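Homospermidine synthase (Legionella pneumophila subsp. pneumophila str. Philadelphia 1, PDB 2PH5) binds NAD at a Rossmann-type nucleotide-binding domain and probably catalyses formation of the polyamine homospermidine. Local coordinates at residues Gly260-Ile265 with Leu312-Val317; Trp279-Gly284 with Ala370-Ser375; Gly403-Ile408 with His423-Asp428. All blocks are in the same frame, centred on the assembly; numbering follows the deposited sequence.

Interaction 1. Residues Gly260-Ile265 with Leu312-Val317; sequences GPQCAI and LYRPTV
The guanidinium of Arg314 lies flat against Cys263, whose CB sits over the centre of one face, 3.6 Å from Arg314 CZ. Cys263 CA extends the overlap toward the outer end of the group, 3.5 Å from Arg314 NH1, so the planar head rests on the backbone corner of the cysteine as well as on its side chain. Arg314 starts out extended and then bends at chi3 (-74°), which turns the guanidinium over the cysteine.

Gln262 reaches the same group at its edge. Its amide nitrogen NE2 lies near the guanidinium plane, 3.1 Å from Arg314 NH2, but both atoms are donors and the pair is no hydrogen bond; the amide and guanidinium planes are 63° apart. The contact is thus mainly packing of Cys263 on the guanidinium face, with Gln262 at the edge.

Cys263 also packs on Thr300 and Asn301 of helix 295-302, while the backbone of Arg314 bonds to Thr245. Just before the arginine, a classic beta bulge sets Leu312 and Tyr313 opposite the single residue Leu305. Far from the NAD site, the contact joins the turn that leads into strand 264-267 of the small antiparallel sheet to the interruption of strand 311-322, next to the edge strand 305-306, in the mixed sheet of the saccharopine dehydrogenase-type C-terminal domain.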
ATOM      1  N   GLY A 260       1.717  31.213  14.431  1.00 63.32           N
ATOM      2  CA  GLY A 260       2.155  29.891  14.842  1.00 64.00           C
ATOM      3  C   GLY A 260       3.671  29.823  14.906  1.00 63.53           C
ATOM      4  O   GLY A 260       4.326  30.861  14.968  1.00 64.58           O
ATOM      5  N   PRO A 261       4.258  28.613  14.898  1.00 62.51           N
ATOM      6  CA  PRO A 261       5.715  28.431  14.955  1.00 60.35           C
ATOM      7  C   PRO A 261       6.385  29.007  13.704  1.00 58.10           C
ATOM      8  O   PRO A 261       6.023  28.653  12.581  1.00 58.72           O
ATOM      9  CB  PRO A 261       5.863  26.914  15.062  1.00 61.39           C
ATOM     10  CG  PRO A 261       4.679  26.411  14.287  1.00 61.77           C
ATOM     11  CD  PRO A 261       3.570  27.313  14.769  1.00 62.31           C
ATOM     12  N   GLN A 262       7.359  29.891  13.909  1.00 55.30           N
ATOM     13  CA  GLN A 262       8.069  30.543  12.804  1.00 53.50           C
ATOM     14  C   GLN A 262       8.902  29.587  11.942  1.00 50.28           C
ATOM     15  O   GLN A 262       9.070  29.809  10.743  1.00 49.44           O
ATOM     16  CB  GLN A 262       8.972  31.663  13.352  1.00 55.55           C
ATOM     17  CG  GLN A 262      10.042  31.179  14.343  1.00 59.41           C
ATOM     18  CD  GLN A 262      11.041  32.265  14.741  1.00 60.67           C
ATOM     19  OE1 GLN A 262      10.673  33.284  15.333  1.00 62.35           O
ATOM     20  NE2 GLN A 262      12.309  32.046  14.414  1.00 58.61           N
ATOM     21  N   CYS A 263       9.407  28.522  12.561  1.00 46.53           N
ATOM     22  CA  CYS A 263      10.236  27.528  11.880  1.00 42.74           C
ATOM     23  C   CYS A 263       9.460  26.496  11.062  1.00 41.35           C
ATOM     24  O   CYS A 263      10.031  25.857  10.178  1.00 40.14           O
ATOM     25  CB  CYS A 263      11.066  26.766  12.905  1.00 41.66           C
ATOM     26  SG  CYS A 263      10.059  25.635  13.908  1.00 41.31           S
ATOM     27  N   ALA A 264       8.173  26.325  11.359  1.00 39.47           N
ATOM     28  CA  ALA A 264       7.366  25.323  10.665  1.00 37.86           C
ATOM     29  C   ALA A 264       6.629  25.761   9.412  1.00 37.27           C
ATOM     30  O   ALA A 264       6.201  26.909   9.265  1.00 37.96           O
ATOM     31  CB  ALA A 264       6.371  24.690  11.634  1.00 37.17           C
ATOM     32  N   ILE A 265       6.475  24.800   8.519  1.00 34.60           N
ATOM     33  CA  ILE A 265       5.787  25.006   7.268  1.00 33.03           C
ATOM     34  C   ILE A 265       4.788  23.858   7.190  1.00 30.26           C
ATOM     35  O   ILE A 265       5.025  22.778   7.731  1.00 28.23           O
ATOM     36  CB  ILE A 265       6.794  24.968   6.093  1.00 35.42           C
ATOM     37  CG1 ILE A 265       6.061  25.033   4.760  1.00 37.91           C
ATOM     38  CG2 ILE A 265       7.650  23.708   6.167  1.00 37.57           C
ATOM     39  CD1 ILE A 265       6.981  24.828   3.576  1.00 39.21           C
ATOM     40  N   LEU A 312      20.242  32.747  11.171  1.00 48.27           N
ATOM     41  CA  LEU A 312      21.410  32.536  10.336  1.00 44.62           C
ATOM     42  C   LEU A 312      21.376  31.109   9.796  1.00 41.71           C
ATOM     43  O   LEU A 312      21.574  30.884   8.603  1.00 41.81           O
ATOM     44  CB  LEU A 312      22.676  32.745  11.165  1.00 45.01           C
ATOM     45  CG  LEU A 312      22.732  34.057  11.952  1.00 48.14           C
ATOM     46  CD1 LEU A 312      23.984  34.085  12.829  1.00 49.00           C
ATOM     47  CD2 LEU A 312      22.728  35.234  10.985  1.00 48.07           C
ATOM     48  N   TYR A 313      21.105  30.156  10.686  1.00 36.88           N
ATOM     49  CA  TYR A 313      21.062  28.746  10.329  1.00 33.14           C
ATOM     50  C   TYR A 313      19.920  27.947  10.943  1.00 32.93           C
ATOM     51  O   TYR A 313      19.489  28.196  12.073  1.00 31.56           O
ATOM     52  CB  TYR A 313      22.359  28.066  10.733  1.00 29.23           C
ATOM     53  CG  TYR A 313      22.274  26.562  10.686  1.00 25.05           C
ATOM     54  CD1 TYR A 313      22.286  25.881   9.467  1.00 24.44           C
ATOM     55  CD2 TYR A 313      22.220  25.809  11.868  1.00 23.99           C
ATOM     56  CE1 TYR A 313      22.257  24.484   9.426  1.00 22.28           C
ATOM     57  CE2 TYR A 313      22.191  24.416  11.840  1.00 19.55           C
ATOM     58  CZ  TYR A 313      22.217  23.764  10.620  1.00 22.28           C
ATOM     59  OH  TYR A 313      22.265  22.396  10.588  1.00 24.08           O
ATOM     60  N   ARG A 314      19.469  26.949  10.194  1.00 31.30           N
ATOM     61  CA  ARG A 314      18.392  26.088  10.628  1.00 30.75           C
ATOM     62  C   ARG A 314      18.211  24.992   9.595  1.00 29.58           C
ATOM     63  O   ARG A 314      18.024  25.266   8.414  1.00 30.19           O
ATOM     64  CB  ARG A 314      17.107  26.892  10.751  1.00 31.86           C
ATOM     65  CG  ARG A 314      15.900  26.081  11.132  1.00 33.13           C
ATOM     66  CD  ARG A 314      14.627  26.845  10.800  1.00 35.59           C
ATOM     67  NE  ARG A 314      14.378  27.941  11.725  1.00 38.43           N
ATOM     68  CZ  ARG A 314      13.575  28.966  11.467  1.00 38.24           C
ATOM     69  NH1 ARG A 314      12.943  29.039  10.303  1.00 36.98           N
ATOM     70  NH2 ARG A 314      13.398  29.909  12.380  1.00 41.49           N
ATOM     71  N   PRO A 315      18.288  23.729  10.025  1.00 28.68           N
ATOM     72  CA  PRO A 315      18.120  22.604   9.103  1.00 26.98           C
ATOM     73  C   PRO A 315      16.646  22.268   8.920  1.00 25.82           C
ATOM     74  O   PRO A 315      15.801  22.690   9.708  1.00 26.88           O
ATOM     75  CB  PRO A 315      18.871  21.478   9.803  1.00 26.91           C
ATOM     76  CG  PRO A 315      18.575  21.758  11.246  1.00 26.63           C
ATOM     77  CD  PRO A 315      18.770  23.265  11.341  1.00 28.49           C
ATOM     78  N   THR A 316      16.340  21.527   7.866  1.00 24.42           N
ATOM     79  CA  THR A 316      14.971  21.107   7.624  1.00 22.92           C
ATOM     80  C   THR A 316      14.816  19.834   8.457  1.00 22.40           C
ATOM     81  O   THR A 316      15.724  18.998   8.497  1.00 19.05           O
ATOM     82  CB  THR A 316      14.735  20.824   6.113  1.00 24.03           C
ATOM     83  OG1 THR A 316      14.584  22.068   5.418  1.00 25.10           O
ATOM     84  CG2 THR A 316      13.490  19.971   5.895  1.00 24.99           C
ATOM     85  N   VAL A 317      13.685  19.712   9.145  1.00 22.49           N
ATOM     86  CA  VAL A 317      13.424  18.551   9.985  1.00 23.38           C
ATOM     87  C   VAL A 317      11.998  18.041   9.830  1.00 23.59           C
ATOM     88  O   VAL A 317      11.036  18.801   9.961  1.00 25.69           O
ATOM     89  CB  VAL A 317      13.628  18.860  11.488  1.00 24.58           C
ATOM     90  CG1 VAL A 317      13.450  17.581  12.306  1.00 22.28           C
ATOM     91  CG2 VAL A 317      15.008  19.461  11.722  1.00 23.31           C
TER

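Interaction 2. Residues Trp279-Gly284 with Ala370-Ser375; sequences WTPTLG and AYWYGS
A loop between strands 275-278 and 286-289 folds over strand 370-378 of the mixed sheet, and the indole of Trp372 is the surface on which it rests. Pro281 packs over the face: its CD lies above the indole, 3.4 Å from Trp372 CD2, and makes a CH-pi contact with the six-membered ring, 3.5 Å from the centroid and 19° off the ring normal. Pro281 CG continues the overlap toward the outer rim, 3.5 Å from Trp372 CE3.

Trp279 comes in differently. Its CZ3 is 3.5 Å from Trp372 CB, and the edge of its six-membered ring points toward the face of the Trp372 five-membered ring in an offset edge-to-face pair, planes at 74°. Trp372 has CG anti to its backbone N (chi1 -172°), which carries the indole out from the strand to meet the loop. In the saccharopine dehydrogenase-type C-terminal domain this strand is flanked by 352-364 and 436-442, and residues of both, Leu362 and Thr442, also touch Trp279.

The side-chain polar atoms of Trp372, Thr280 and Thr282 have partners outside the two segments. Trp372 NE1 gives a weak hydrogen bond to Ala206 O, on strand 202-213, and the hydroxyls of Thr280 and Thr282 both bond to the carboxylate of Glu358. On the sheet's other side, Tyr371 and Tyr373 pack against helix 158-176, whose first residues, Ala158 and Asn159, bind NAD.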
ATOM      1  N   TRP A 279      16.454   7.276   3.808  1.00 23.25           N
ATOM      2  CA  TRP A 279      17.341   6.122   3.777  1.00 23.15           C
ATOM      3  C   TRP A 279      17.463   5.414   5.115  1.00 25.66           C
ATOM      4  O   TRP A 279      17.446   6.047   6.171  1.00 26.03           O
ATOM      5  CB  TRP A 279      18.728   6.568   3.325  1.00 23.13           C
ATOM      6  CG  TRP A 279      19.681   5.447   3.119  1.00 24.18           C
ATOM      7  CD1 TRP A 279      19.871   4.744   1.973  1.00 23.53           C
ATOM      8  CD2 TRP A 279      20.595   4.908   4.082  1.00 23.16           C
ATOM      9  NE1 TRP A 279      20.851   3.799   2.150  1.00 25.64           N
ATOM     10  CE2 TRP A 279      21.315   3.876   3.438  1.00 24.78           C
ATOM     11  CE3 TRP A 279      20.875   5.195   5.425  1.00 22.31           C
ATOM     12  CZ2 TRP A 279      22.306   3.129   4.090  1.00 23.48           C
ATOM     13  CZ3 TRP A 279      21.857   4.453   6.072  1.00 23.49           C
ATOM     14  CH2 TRP A 279      22.562   3.432   5.400  1.00 22.82           C
ATOM     15  N   THR A 280      17.624   4.096   5.047  1.00 26.63           N
ATOM     16  CA  THR A 280      17.761   3.259   6.230  1.00 29.24           C
ATOM     17  C   THR A 280      18.890   2.262   5.924  1.00 30.79           C
ATOM     18  O   THR A 280      19.033   1.810   4.793  1.00 32.16           O
ATOM     19  CB  THR A 280      16.421   2.527   6.517  1.00 30.63           C
ATOM     20  OG1 THR A 280      16.274   2.326   7.923  1.00 31.84           O
ATOM     21  CG2 THR A 280      16.370   1.176   5.801  1.00 33.51           C
ATOM     22  N   PRO A 281      19.712   1.914   6.927  1.00 32.50           N
ATOM     23  CA  PRO A 281      20.819   0.971   6.691  1.00 31.33           C
ATOM     24  C   PRO A 281      20.457  -0.439   6.204  1.00 31.30           C
ATOM     25  O   PRO A 281      21.006  -0.909   5.207  1.00 30.51           O
ATOM     26  CB  PRO A 281      21.576   0.979   8.025  1.00 31.45           C
ATOM     27  CG  PRO A 281      20.523   1.366   9.030  1.00 31.53           C
ATOM     28  CD  PRO A 281      19.721   2.420   8.314  1.00 31.30           C
ATOM     29  N   THR A 282      19.530  -1.104   6.883  1.00 32.20           N
ATOM     30  CA  THR A 282      19.125  -2.456   6.497  1.00 32.54           C
ATOM     31  C   THR A 282      18.557  -2.576   5.078  1.00 32.75           C
ATOM     32  O   THR A 282      19.030  -3.400   4.293  1.00 31.23           O
ATOM     33  CB  THR A 282      18.104  -3.023   7.490  1.00 33.12           C
ATOM     34  OG1 THR A 282      18.670  -3.020   8.804  1.00 34.78           O
ATOM     35  CG2 THR A 282      17.732  -4.444   7.116  1.00 34.29           C
ATOM     36  N   LEU A 283      17.538  -1.787   4.744  1.00 34.03           N
ATOM     37  CA  LEU A 283      16.978  -1.853   3.391  1.00 35.81           C
ATOM     38  C   LEU A 283      17.505  -0.790   2.433  1.00 36.15           C
ATOM     39  O   LEU A 283      17.606  -1.033   1.228  1.00 36.90           O
ATOM     40  CB  LEU A 283      15.446  -1.801   3.414  1.00 35.53           C
ATOM     41  CG  LEU A 283      14.770  -3.158   3.632  1.00 35.91           C
ATOM     42  CD1 LEU A 283      15.403  -4.195   2.702  1.00 33.20           C
ATOM     43  CD2 LEU A 283      14.935  -3.587   5.080  1.00 39.31           C
ATOM     44  N   GLY A 284      17.844   0.385   2.955  1.00 35.02           N
ATOM     45  CA  GLY A 284      18.360   1.441   2.096  1.00 34.06           C
ATOM     46  C   GLY A 284      17.311   2.459   1.686  1.00 32.99           C
ATOM     47  O   GLY A 284      16.340   2.679   2.412  1.00 33.16           O
ATOM     48  N   ALA A 370      25.779  11.107   3.696  1.00 28.62           N
ATOM     49  CA  ALA A 370      24.631  11.016   4.593  1.00 27.25           C
ATOM     50  C   ALA A 370      24.982  10.053   5.717  1.00 25.31           C
ATOM     51  O   ALA A 370      25.643   9.039   5.496  1.00 25.12           O
ATOM     52  CB  ALA A 370      23.400  10.531   3.844  1.00 26.59           C
ATOM     53  N   TYR A 371      24.530  10.378   6.921  1.00 25.24           N
ATOM     54  CA  TYR A 371      24.800   9.570   8.106  1.00 23.23           C
ATOM     55  C   TYR A 371      23.504   9.183   8.818  1.00 22.95           C
ATOM     56  O   TYR A 371      22.639  10.028   9.063  1.00 23.24           O
ATOM     57  CB  TYR A 371      25.676  10.366   9.065  1.00 21.46           C
ATOM     58  CG  TYR A 371      26.193   9.572  10.236  1.00 23.10           C
ATOM     59  CD1 TYR A 371      27.251   8.676  10.083  1.00 23.28           C
ATOM     60  CD2 TYR A 371      25.648   9.738  11.508  1.00 21.73           C
ATOM     61  CE1 TYR A 371      27.764   7.970  11.162  1.00 22.54           C
ATOM     62  CE2 TYR A 371      26.150   9.038  12.593  1.00 24.66           C
ATOM     63  CZ  TYR A 371      27.209   8.156  12.413  1.00 24.59           C
ATOM     64  OH  TYR A 371      27.709   7.469  13.494  1.00 26.54           O
ATOM     65  N   TRP A 372      23.384   7.905   9.155  1.00 22.55           N
ATOM     66  CA  TRP A 372      22.205   7.407   9.853  1.00 23.94           C
ATOM     67  C   TRP A 372      22.642   6.733  11.140  1.00 25.23           C
ATOM     68  O   TRP A 372      23.447   5.800  11.119  1.00 24.64           O
ATOM     69  CB  TRP A 372      21.460   6.385   9.001  1.00 24.19           C
ATOM     70  CG  TRP A 372      20.137   5.962   9.559  1.00 26.15           C
ATOM     71  CD1 TRP A 372      18.902   6.445   9.206  1.00 26.97           C
ATOM     72  CD2 TRP A 372      19.899   4.938  10.538  1.00 26.65           C
ATOM     73  NE1 TRP A 372      17.916   5.779   9.897  1.00 23.47           N
ATOM     74  CE2 TRP A 372      18.501   4.851  10.720  1.00 25.50           C
ATOM     75  CE3 TRP A 372      20.731   4.087  11.279  1.00 24.84           C
ATOM     76  CZ2 TRP A 372      17.916   3.945  11.609  1.00 26.70           C
ATOM     77  CZ3 TRP A 372      20.153   3.184  12.166  1.00 25.67           C
ATOM     78  CH2 TRP A 372      18.754   3.120  12.323  1.00 25.90           C
ATOM     79  N   TYR A 373      22.110   7.212  12.258  1.00 25.53           N
ATOM     80  CA  TYR A 373      22.429   6.644  13.553  1.00 25.07           C
ATOM     81  C   TYR A 373      21.118   6.271  14.221  1.00 24.52           C
ATOM     82  O   TYR A 373      20.206   7.087  14.285  1.00 24.41           O
ATOM     83  CB  TYR A 373      23.190   7.657  14.404  1.00 25.76           C
ATOM     84  CG  TYR A 373      23.645   7.093  15.718  1.00 27.26           C
ATOM     85  CD1 TYR A 373      22.779   7.026  16.801  1.00 27.96           C
ATOM     86  CD2 TYR A 373      24.938   6.590  15.872  1.00 29.83           C
ATOM     87  CE1 TYR A 373      23.183   6.479  18.003  1.00 30.37           C
ATOM     88  CE2 TYR A 373      25.359   6.034  17.078  1.00 28.37           C
ATOM     89  CZ  TYR A 373      24.475   5.985  18.140  1.00 31.01           C
ATOM     90  OH  TYR A 373      24.866   5.477  19.360  1.00 32.18           O
ATOM     91  N   GLY A 374      21.021   5.033  14.699  1.00 23.84           N
ATOM     92  CA  GLY A 374      19.797   4.593  15.338  1.00 23.69           C
ATOM     93  C   GLY A 374      19.791   3.159  15.838  1.00 24.46           C
ATOM     94  O   GLY A 374      20.840   2.530  16.004  1.00 24.28           O
ATOM     95  N   SER A 375      18.587   2.647  16.078  1.00 23.48           N
ATOM     96  CA  SER A 375      18.394   1.297  16.585  1.00 23.70           C
ATOM     97  C   SER A 375      17.727   0.359  15.599  1.00 23.15           C
ATOM     98  O   SER A 375      16.713   0.695  14.998  1.00 22.82           O
ATOM     99  CB  SER A 375      17.554   1.340  17.863  1.00 26.43           C
ATOM    100  OG  SER A 375      16.885   0.110  18.080  1.00 26.91           O
TER

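Interaction 3. Residues Gly403-Ile408 with His423-Asp428; sequences GIIWAI and HQYIID
Aromatic packing between Trp406 and Tyr425 carries most of this helix-helix contact. The pyrrole edge of Trp406 points at one face of the phenol ring in a T-shaped (edge-to-face) pair, with centroids 4.7 Å apart and planes at 89°. Trp406 CD1 makes the approach, 3.4 Å from Tyr425 CE2 and above the ring toward its rim, and Trp406 CB follows at 3.5 Å from the same Tyr425 CE2. A chi1 of 180° points the phenol of Tyr425 across the gap at the neighbouring helix.

Aliphatic contacts lie beside this pair. Ile426 brings the end of its chain to the tryptophan, CD1 standing 4.1 Å from Trp406 CB, while Ile405 CG2 lies 3.8 Å from Tyr425 OH. The helical segments 403-408 and 423-428 run at 129° to one another, with axes 9.9 Å apart at closest approach, so large side chains span the gap, Tyr425 reaching the backbone of helix 391-408. They are the C-terminal end of that helix and the beginning of helix 423-430, joined by a short connection containing strand 415-416, the last strand in the order of the parallel Rossmann-type sheet.

Polar contact is slight. Tyr425 OH lies 3.4 Å from Ile405 O, a weak and doubtful hydrogen bond, and Glu409 OE1 is also close to the hydroxyl. Beyond the two segments, the Trp406 indole stacks on His410, whose ND1 also bonds to Trp406 O. Ile404 and Ala407 pack on strand 86-89 of the parallel sheet, whereas Ile426 and Ile427 touch helix 158-176.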
ATOM      1  N   GLY A 403      14.479   7.386  30.930  1.00 16.81           N
ATOM      2  CA  GLY A 403      14.052   8.700  31.367  1.00 18.39           C
ATOM      3  C   GLY A 403      13.584   8.679  32.811  1.00 20.29           C
ATOM      4  O   GLY A 403      13.838   9.621  33.566  1.00 20.48           O
ATOM      5  N   ILE A 404      12.898   7.605  33.197  1.00 20.70           N
ATOM      6  CA  ILE A 404      12.405   7.464  34.564  1.00 23.87           C
ATOM      7  C   ILE A 404      13.594   7.418  35.525  1.00 24.77           C
ATOM      8  O   ILE A 404      13.585   8.072  36.564  1.00 25.46           O
ATOM      9  CB  ILE A 404      11.537   6.166  34.735  1.00 23.11           C
ATOM     10  CG1 ILE A 404      10.227   6.306  33.948  1.00 22.23           C
ATOM     11  CG2 ILE A 404      11.242   5.909  36.215  1.00 20.18           C
ATOM     12  CD1 ILE A 404       9.318   5.073  33.993  1.00 20.66           C
ATOM     13  N   ILE A 405      14.623   6.656  35.178  1.00 25.29           N
ATOM     14  CA  ILE A 405      15.795   6.567  36.036  1.00 27.30           C
ATOM     15  C   ILE A 405      16.492   7.918  36.138  1.00 27.51           C
ATOM     16  O   ILE A 405      17.027   8.269  37.187  1.00 26.90           O
ATOM     17  CB  ILE A 405      16.813   5.544  35.505  1.00 27.40           C
ATOM     18  CG1 ILE A 405      16.162   4.163  35.417  1.00 27.63           C
ATOM     19  CG2 ILE A 405      18.035   5.496  36.431  1.00 27.12           C
ATOM     20  CD1 ILE A 405      16.972   3.170  34.617  1.00 29.25           C
ATOM     21  N   TRP A 406      16.483   8.672  35.041  1.00 27.81           N
ATOM     22  CA  TRP A 406      17.125   9.979  35.013  1.00 28.19           C
ATOM     23  C   TRP A 406      16.435  10.936  35.970  1.00 28.15           C
ATOM     24  O   TRP A 406      17.085  11.635  36.745  1.00 29.64           O
ATOM     25  CB  TRP A 406      17.085  10.574  33.600  1.00 29.11           C
ATOM     26  CG  TRP A 406      17.830  11.878  33.488  1.00 32.53           C
ATOM     27  CD1 TRP A 406      19.180  12.045  33.310  1.00 33.51           C
ATOM     28  CD2 TRP A 406      17.279  13.197  33.605  1.00 33.33           C
ATOM     29  NE1 TRP A 406      19.496  13.383  33.312  1.00 33.63           N
ATOM     30  CE2 TRP A 406      18.351  14.111  33.493  1.00 33.35           C
ATOM     31  CE3 TRP A 406      15.985  13.695  33.796  1.00 35.21           C
ATOM     32  CZ2 TRP A 406      18.169  15.496  33.565  1.00 34.43           C
ATOM     33  CZ3 TRP A 406      15.803  15.081  33.870  1.00 36.05           C
ATOM     34  CH2 TRP A 406      16.889  15.961  33.754  1.00 34.88           C
ATOM     35  N   ALA A 407      15.111  10.962  35.911  1.00 28.42           N
ATOM     36  CA  ALA A 407      14.334  11.848  36.755  1.00 28.56           C
ATOM     37  C   ALA A 407      14.523  11.552  38.241  1.00 29.88           C
ATOM     38  O   ALA A 407      14.581  12.473  39.051  1.00 30.15           O
ATOM     39  CB  ALA A 407      12.856  11.761  36.375  1.00 27.63           C
ATOM     40  N   ILE A 408      14.623  10.278  38.603  1.00 30.28           N
ATOM     41  CA  ILE A 408      14.805   9.920  40.004  1.00 33.40           C
ATOM     42  C   ILE A 408      16.071  10.542  40.610  1.00 35.08           C
ATOM     43  O   ILE A 408      16.047  11.016  41.741  1.00 35.78           O
ATOM     44  CB  ILE A 408      14.841   8.383  40.190  1.00 32.89           C
ATOM     45  CG1 ILE A 408      13.469   7.804  39.848  1.00 32.18           C
ATOM     46  CG2 ILE A 408      15.240   8.026  41.621  1.00 28.97           C
ATOM     47  CD1 ILE A 408      13.408   6.301  39.876  1.00 35.41           C
ATOM     48  N   HIS A 423      22.402  13.037  26.408  1.00 30.98           N
ATOM     49  CA  HIS A 423      22.176  11.883  25.544  1.00 31.73           C
ATOM     50  C   HIS A 423      22.918  10.596  25.947  1.00 31.74           C
ATOM     51  O   HIS A 423      22.339   9.507  25.918  1.00 30.41           O
ATOM     52  CB  HIS A 423      22.503  12.255  24.092  1.00 31.37           C
ATOM     53  CG  HIS A 423      23.943  12.581  23.872  1.00 32.52           C
ATOM     54  ND1 HIS A 423      24.552  13.672  24.454  1.00 30.40           N
ATOM     55  CD2 HIS A 423      24.914  11.918  23.201  1.00 31.01           C
ATOM     56  CE1 HIS A 423      25.839  13.660  24.157  1.00 32.13           C
ATOM     57  NE2 HIS A 423      26.084  12.605  23.399  1.00 32.19           N
ATOM     58  N   GLN A 424      24.183  10.727  26.342  1.00 31.49           N
ATOM     59  CA  GLN A 424      24.994   9.578  26.737  1.00 32.18           C
ATOM     60  C   GLN A 424      24.400   8.833  27.937  1.00 30.70           C
ATOM     61  O   GLN A 424      24.430   7.603  28.000  1.00 30.44           O
ATOM     62  CB  GLN A 424      26.427  10.033  27.039  1.00 34.80           C
ATOM     63  CG  GLN A 424      27.385   8.909  27.405  1.00 38.82           C
ATOM     64  CD  GLN A 424      28.770   9.410  27.814  1.00 42.82           C
ATOM     65  OE1 GLN A 424      29.511   8.707  28.513  1.00 42.76           O
ATOM     66  NE2 GLN A 424      29.126  10.621  27.375  1.00 44.87           N
ATOM     67  N   TYR A 425      23.853   9.581  28.886  1.00 28.62           N
ATOM     68  CA  TYR A 425      23.240   8.984  30.064  1.00 26.79           C
ATOM     69  C   TYR A 425      22.080   8.096  29.635  1.00 26.99           C
ATOM     70  O   TYR A 425      21.982   6.931  30.037  1.00 27.11           O
ATOM     71  CB  TYR A 425      22.717  10.083  30.977  1.00 26.05           C
ATOM     72  CG  TYR A 425      22.049   9.613  32.247  1.00 26.56           C
ATOM     73  CD1 TYR A 425      22.682   9.779  33.481  1.00 26.48           C
ATOM     74  CD2 TYR A 425      20.753   9.082  32.229  1.00 24.67           C
ATOM     75  CE1 TYR A 425      22.043   9.444  34.668  1.00 26.92           C
ATOM     76  CE2 TYR A 425      20.102   8.740  33.412  1.00 24.54           C
ATOM     77  CZ  TYR A 425      20.753   8.929  34.629  1.00 26.95           C
ATOM     78  OH  TYR A 425      20.107   8.638  35.807  1.00 27.20           O
ATOM     79  N   ILE A 426      21.198   8.656  28.815  1.00 26.12           N
ATOM     80  CA  ILE A 426      20.035   7.924  28.339  1.00 25.20           C
ATOM     81  C   ILE A 426      20.440   6.757  27.449  1.00 25.52           C
ATOM     82  O   ILE A 426      20.058   5.623  27.717  1.00 25.42           O
ATOM     83  CB  ILE A 426      19.026   8.884  27.592  1.00 24.46           C
ATOM     84  CG1 ILE A 426      17.924   9.331  28.550  1.00 22.44           C
ATOM     85  CG2 ILE A 426      18.311   8.160  26.450  1.00 23.29           C
ATOM     86  CD1 ILE A 426      18.393   9.995  29.787  1.00 21.50           C
ATOM     87  N   ILE A 427      21.235   7.027  26.416  1.00 26.15           N
ATOM     88  CA  ILE A 427      21.664   5.975  25.496  1.00 26.85           C
ATOM     89  C   ILE A 427      22.358   4.781  26.149  1.00 27.34           C
ATOM     90  O   ILE A 427      22.174   3.646  25.708  1.00 26.39           O
ATOM     91  CB  ILE A 427      22.605   6.522  24.414  1.00 27.78           C
ATOM     92  CG1 ILE A 427      21.886   7.585  23.586  1.00 27.87           C
ATOM     93  CG2 ILE A 427      23.070   5.387  23.516  1.00 27.45           C
ATOM     94  CD1 ILE A 427      20.622   7.093  22.929  1.00 32.42           C
ATOM     95  N   ASP A 428      23.160   5.037  27.182  1.00 27.62           N
ATOM     96  CA  ASP A 428      23.881   3.973  27.875  1.00 28.06           C
ATOM     97  C   ASP A 428      22.961   3.062  28.679  1.00 28.25           C
ATOM     98  O   ASP A 428      23.307   1.916  28.969  1.00 27.83           O
ATOM     99  CB  ASP A 428      24.949   4.555  28.811  1.00 30.65           C
ATOM    100  CG  ASP A 428      26.175   5.067  28.063  1.00 32.61           C
ATOM    101  OD1 ASP A 428      26.571   4.441  27.053  1.00 33.79           O
ATOM    102  OD2 ASP A 428      26.755   6.083  28.494  1.00 34.59           O
TER

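In the fold
All three contacts belong to the part of the chain related to the saccharopine dehydrogenase C-terminal domain, yet they hold different parts of the fold. Interactions 1 and 2 both reach the mixed sheet, through strands 311-322 and 370-378, with centres about 24 Å apart; their segments alternate along the chain, but they do not touch. Interaction 3 follows both in sequence and joins helices 391-408 and 423-430 beside the parallel sheet. Its centre is about 28 Å from that of interaction 1 and about 24 Å from that of interaction 2, although its nearest atoms come within about 5 Å of the latter. Helix 158-176, which begins with NAD-binding residues, packs against segments 370-375 and 423-428, linking interactions 2 and 3.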